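Local atomic coordinates of hypothetical 40.4 kDa protein in PES4-HIS2 intergenic region (Saccharomyces cerevisiae, PDB entry 1OOT), a protein that interacts with LAS17 and probably binds actin filaments and phosphatidylinositol, this chain being its SH3 domain, a fold that usually recognises proline-rich peptides. Residues 10-15 / 54-59; 32-35 / 40-43. All coordinates share one frame; numbering follows the deposited sequence.

Contact 1 of 2, residues 10-15 / 54-59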
loop_
_atom_site.group_PDB
_atom_site.type_symbol
_atom_site.label_atom_id
_atom_site.label_comp_id
_atom_site.label_asym_id
_atom_site.label_seq_id
_atom_site.Cartn_x
_atom_site.Cartn_y
_atom_site.Cartn_z
ATOM N N TYR A 10 -2.077 -4.381 -8.413
ATOM C CA TYR A 10 -3.302 -5.175 -8.189
ATOM C C TYR A 10 -4.052 -4.522 -7.037
ATOM O O TYR A 10 -3.475 -3.805 -6.199
ATOM C CB TYR A 10 -2.922 -6.638 -7.820
ATOM C CG TYR A 10 -2.664 -7.612 -8.946
ATOM C CD1 TYR A 10 -3.332 -7.555 -10.142
ATOM C CD2 TYR A 10 -1.741 -8.631 -8.781
ATOM C CE1 TYR A 10 -3.149 -8.489 -11.103
ATOM C CE2 TYR A 10 -1.542 -9.580 -9.728
ATOM C CZ TYR A 10 -2.208 -9.498 -10.952
ATOM O OH TYR A 10 -2.078 -10.473 -11.932
ATOM N N SER A 11 -5.364 -4.717 -7.076
ATOM C CA SER A 11 -6.222 -4.327 -5.962
ATOM C C SER A 11 -5.978 -5.139 -4.709
ATOM O O SER A 11 -5.517 -6.281 -4.766
ATOM C CB SER A 11 -7.690 -4.408 -6.326
ATOM O OG SER A 11 -7.948 -3.677 -7.507
ATOM N N PHE A 12 -6.246 -4.535 -3.565
ATOM C CA PHE A 12 -6.112 -5.242 -2.285
ATOM C C PHE A 12 -7.375 -4.923 -1.503
ATOM O O PHE A 12 -7.649 -3.765 -1.188
ATOM C CB PHE A 12 -4.871 -4.716 -1.585
ATOM C CG PHE A 12 -4.683 -5.264 -0.196
ATOM C CD1 PHE A 12 -4.737 -6.646 0.090
ATOM C CD2 PHE A 12 -4.483 -4.413 0.853
ATOM C CE1 PHE A 12 -4.553 -7.128 1.403
ATOM C CE2 PHE A 12 -4.292 -4.887 2.136
ATOM C CZ PHE A 12 -4.355 -6.226 2.429
ATOM N N ALA A 13 -8.127 -5.961 -1.129
ATOM C CA ALA A 13 -9.397 -5.741 -0.447
ATOM C C ALA A 13 -9.215 -5.294 0.957
ATOM O O ALA A 13 -10.078 -4.654 1.498
ATOM C CB ALA A 13 -10.261 -7.007 -0.474
ATOM N N GLY A 14 -8.101 -5.645 1.588
ATOM C CA GLY A 14 -7.797 -5.130 2.903
ATOM C C GLY A 14 -8.927 -5.439 3.884
ATOM O O GLY A 14 -9.375 -4.548 4.619
ATOM N N GLU A 15 -9.307 -6.709 3.926
ATOM C CA GLU A 15 -10.438 -7.141 4.776
ATOM C C GLU A 15 -10.166 -7.179 6.301
ATOM O O GLU A 15 -11.123 -7.163 7.086
ATOM C CB GLU A 15 -10.935 -8.514 4.304
ATOM C CG GLU A 15 -11.575 -8.470 2.909
ATOM C CD GLU A 15 -11.910 -9.854 2.321
ATOM O OE1 GLU A 15 -11.553 -10.913 2.931
ATOM O OE2 GLU A 15 -12.521 -9.876 1.208
ATOM N N ALA A 54 3.554 -5.127 0.171
ATOM C CA ALA A 54 4.280 -4.209 -0.632
ATOM C C ALA A 54 4.471 -4.709 -2.037
ATOM O O ALA A 54 4.728 -3.893 -2.957
ATOM C CB ALA A 54 5.598 -3.901 -0.016
ATOM N N ASN A 55 4.374 -6.008 -2.255
ATOM C CA ASN A 55 4.593 -6.513 -3.611
ATOM C C ASN A 55 3.516 -6.061 -4.571
ATOM O O ASN A 55 3.731 -6.050 -5.786
ATOM C CB ASN A 55 4.738 -8.042 -3.620
ATOM C CG ASN A 55 3.623 -8.721 -2.877
ATOM O OD1 ASN A 55 3.512 -8.589 -1.641
ATOM N ND2 ASN A 55 2.791 -9.468 -3.605
ATOM N N TYR A 56 2.349 -5.686 -4.029
ATOM C CA TYR A 56 1.248 -5.214 -4.859
ATOM C C TYR A 56 1.442 -3.835 -5.481
ATOM O O TYR A 56 0.585 -3.406 -6.251
ATOM C CB TYR A 56 -0.037 -5.190 -4.088
ATOM C CG TYR A 56 -0.729 -6.473 -3.719
ATOM C CD1 TYR A 56 -0.067 -7.625 -3.563
ATOM C CD2 TYR A 56 -2.106 -6.509 -3.661
ATOM C CE1 TYR A 56 -0.731 -8.809 -3.199
ATOM C CE2 TYR A 56 -2.778 -7.660 -3.319
ATOM C CZ TYR A 56 -2.070 -8.783 -3.014
ATOM O OH TYR A 56 -2.687 -9.983 -2.699
ATOM N N VAL A 57 2.501 -3.128 -5.092
ATOM C CA VAL A 57 2.727 -1.763 -5.584
ATOM C C VAL A 57 4.078 -1.592 -6.237
ATOM O O VAL A 57 4.984 -2.435 -6.030
ATOM C CB VAL A 57 2.566 -0.716 -4.457
ATOM C CG1 VAL A 57 1.238 -0.907 -3.729
ATOM C CG2 VAL A 57 3.766 -0.717 -3.474
ATOM N N GLU A 58 4.172 -0.563 -7.093
ATOM C CA GLU A 58 5.407 -0.237 -7.789
ATOM C C GLU A 58 5.777 1.197 -7.391
ATOM O O GLU A 58 5.009 2.103 -7.574
ATOM C CB GLU A 58 5.225 -0.341 -9.276
ATOM C CG GLU A 58 6.521 0.020 -10.031
ATOM C CD GLU A 58 6.381 -0.100 -11.533
ATOM O OE1 GLU A 58 5.810 -1.097 -12.014
ATOM O OE2 GLU A 58 6.874 0.793 -12.255
ATOM N N LEU A 59 6.943 1.375 -6.810
ATOM C CA LEU A 59 7.395 2.701 -6.397
ATOM C C LEU A 59 7.548 3.587 -7.613
ATOM O O LEU A 59 8.021 3.145 -8.654
ATOM C CB LEU A 59 8.724 2.636 -5.646
ATOM C CG LEU A 59 8.572 2.096 -4.231
ATOM C CD1 LEU A 59 9.974 1.634 -3.783
ATOM C CD2 LEU A 59 8.108 3.084 -3.313
#
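Phe12 and Tyr56 are turned toward each other by different first torsions: CG of Phe12 stands anti to the backbone N (chi1 175°), whereas that of Tyr56 lies anti to the carbonyl carbon (chi1 -72°), which extends its ring across residues 10-12. The two side chains cross nearly at right angles, with ring centroids 5.8 Å apart and planes at 85°. One flank of the Tyr56 ring does most of the touching. Its CE2 meets the carbonyl oxygen O of Ser11 at 3.4 Å, edge-on and close to the ring plane, while Phe12 CB lies 3.9 Å from Tyr56 CD2. Tyr10 adds CB, 4.2 Å from Tyr56 CD2; its phenol ring runs off from Tyr56. One face of the Phe12 ring carries the backbone N of Gly14 over its centre, and Phe12 also packs on Phe52 and Pro53. An alanine in place of Tyr56 would remove the ring and is likely to open a gap beside Phe12, leaving the Ser11 carbonyl without its aromatic edge. Tyr10 and Phe12 belong to the ALYDY-type motif at the start of the RT loop, and Tyr56 closes the 3-10 turn 54-56; aromatic residues so placed form the proline-binding grooves of SH3 domains. With no hydrogen bond between 10-15 and 54-59, the contact rests on van der Waals packing and a carbonyl at a ring edge, consistent with such a largely aromatic groove.

Contact 2 of 2, residues 32-35 / 40-43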
loop_
_atom_site.group_PDB
_atom_site.type_symbol
_atom_site.label_atom_id
_atom_site.label_comp_id
_atom_site.label_asym_id
_atom_site.label_seq_id
_atom_site.Cartn_x
_atom_site.Cartn_y
_atom_site.Cartn_z
ATOM N N LYS A 32 5.707 4.139 5.814
ATOM C CA LYS A 32 6.809 3.332 6.342
ATOM C C LYS A 32 7.086 2.240 5.363
ATOM O O LYS A 32 6.155 1.543 4.899
ATOM C CB LYS A 32 6.348 2.716 7.700
ATOM C CG LYS A 32 7.312 1.706 8.341
ATOM C CD LYS A 32 8.603 2.252 8.748
ATOM C CE LYS A 32 9.569 1.153 9.446
ATOM N NZ LYS A 32 10.011 -0.120 8.562
ATOM N N LYS A 33 8.363 2.063 5.027
ATOM C CA LYS A 33 8.752 0.947 4.204
ATOM C C LYS A 33 9.873 0.177 4.876
ATOM O O LYS A 33 10.552 0.712 5.752
ATOM C CB LYS A 33 9.094 1.350 2.789
ATOM C CG LYS A 33 10.143 2.358 2.660
ATOM C CD LYS A 33 10.413 2.668 1.174
ATOM C CE LYS A 33 10.988 1.488 0.395
ATOM N NZ LYS A 33 12.337 0.944 0.924
ATOM N N SER A 34 10.064 -1.052 4.441
ATOM C CA SER A 34 11.175 -1.882 4.886
ATOM C C SER A 34 12.093 -2.118 3.743
ATOM O O SER A 34 11.892 -1.562 2.668
ATOM C CB SER A 34 10.608 -3.210 5.296
ATOM O OG SER A 34 10.242 -3.955 4.146
ATOM N N ASP A 35 13.141 -2.932 3.962
ATOM C CA ASP A 35 14.125 -3.278 2.947
ATOM C C ASP A 35 13.707 -4.379 1.990
ATOM O O ASP A 35 14.466 -4.729 1.100
ATOM C CB ASP A 35 15.470 -3.643 3.566
ATOM C CG ASP A 35 16.022 -2.533 4.395
ATOM O OD1 ASP A 35 15.859 -1.354 4.001
ATOM O OD2 ASP A 35 16.581 -2.735 5.484
ATOM N N TRP A 40 4.995 -6.129 4.606
ATOM C CA TRP A 40 3.851 -5.277 4.612
ATOM C C TRP A 40 4.386 -3.898 4.950
ATOM O O TRP A 40 5.208 -3.752 5.842
ATOM C CB TRP A 40 2.845 -5.827 5.606
ATOM C CG TRP A 40 2.148 -7.033 5.070
ATOM C CD1 TRP A 40 2.719 -8.205 4.710
ATOM C CD2 TRP A 40 0.761 -7.177 4.830
ATOM N NE1 TRP A 40 1.767 -9.079 4.251
ATOM C CE2 TRP A 40 0.552 -8.455 4.289
ATOM C CE3 TRP A 40 -0.331 -6.338 4.964
ATOM C CZ2 TRP A 40 -0.714 -8.948 3.987
ATOM C CZ3 TRP A 40 -1.572 -6.816 4.635
ATOM C CH2 TRP A 40 -1.749 -8.105 4.117
ATOM N N TRP A 41 4.007 -2.920 4.125
ATOM C CA TRP A 41 4.370 -1.539 4.295
ATOM C C TRP A 41 3.155 -0.775 4.801
ATOM O O TRP A 41 2.054 -1.313 4.849
ATOM C CB TRP A 41 4.892 -0.950 2.969
ATOM C CG TRP A 41 6.211 -1.508 2.530
ATOM C CD1 TRP A 41 7.020 -2.404 3.170
ATOM C CD2 TRP A 41 6.896 -1.144 1.340
ATOM N NE1 TRP A 41 8.154 -2.624 2.430
ATOM C CE2 TRP A 41 8.096 -1.875 1.290
ATOM C CE3 TRP A 41 6.577 -0.290 0.272
ATOM C CZ2 TRP A 41 8.994 -1.749 0.249
ATOM C CZ3 TRP A 41 7.459 -0.214 -0.797
ATOM C CH2 TRP A 41 8.647 -0.934 -0.796
ATOM N N THR A 42 3.397 0.454 5.245
ATOM C CA THR A 42 2.364 1.311 5.800
ATOM C C THR A 42 2.122 2.469 4.875
ATOM O O THR A 42 3.065 3.078 4.385
ATOM C CB THR A 42 2.727 1.859 7.155
ATOM O OG1 THR A 42 3.168 0.787 8.017
ATOM C CG2 THR A 42 1.545 2.508 7.869
ATOM N N GLY A 43 0.860 2.756 4.613
ATOM C CA GLY A 43 0.519 3.821 3.677
ATOM C C GLY A 43 -0.852 4.411 3.883
ATOM O O GLY A 43 -1.531 4.067 4.836
#
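Trp41 and the loop residues Lys33 and Ser34 make the tight part of this contact. Lys33 CB rests over one face of the indole, 3.7 Å from the centroid of its six-membered ring and 16° off the normal, a CH-pi contact. The lysine runs alongside the ring in the same direction, and its CE comes within 3.6 Å of Trp41 CH2. At the indole edge, Trp41 NE1 donates to Ser34 OG at 3.0 Å, nearly in the ring plane; chi1 of 74° places that hydroxyl between the backbone N and the carbonyl carbon of Ser34. OG is held further by hydrogen bonds with Asp39 OD2 and Ser36 N, which should fix its rotation. Next to the ring, Lys32 and Thr42 form an antiparallel hydrogen-bonded pair: Thr42 N reaches Lys32 O at 3.0 Å, almost straight (174°), and Lys32 N reaches Thr42 O at 3.2 Å. Their side chains share one face of the sheet, Lys32 CB lying 3.7 Å from Thr42 OG1.

The solvent side is looser. Exposed Lys32 leaves Thr42 after CB, bends at chi2 and chi4, and turns NZ back to Lys33 O (3.0 Å). Lys33 likewise curls NZ onto Ser34 O, so both ammonium groups are held by backbone carbonyls of their own segment rather than by strand 40-45. Lying between strands 27-30 and 40-45, residues 32-35 belong to the n-Src loop of the SH3 barrel, folded against the second tryptophan of the Trp-Trp pair that opens strand 40-45.

Both contacts lie largely at the surface of one small SH3 barrel and reach the same antiparallel sheet, though Trp41 of contact 2 is buried. Contact 1 sets the start of the RT loop against Tyr56 of the 3-10 turn 54-56, just before strand 57-59; contact 2 sets the beginning of the n-Src loop against strand 40-45. Contact 1 relies on aromatic and aliphatic packing without crossing hydrogen bonds, as suits a probable ligand-facing surface, whereas contact 2 combines strand pairing, an indole-to-hydroxyl bond and lysine packing. They meet where Ala54 CB packs 3.3 Å from Trp41 CD2. Phe12 of contact 1 also packs against Trp40, whose CB points away from 32-35.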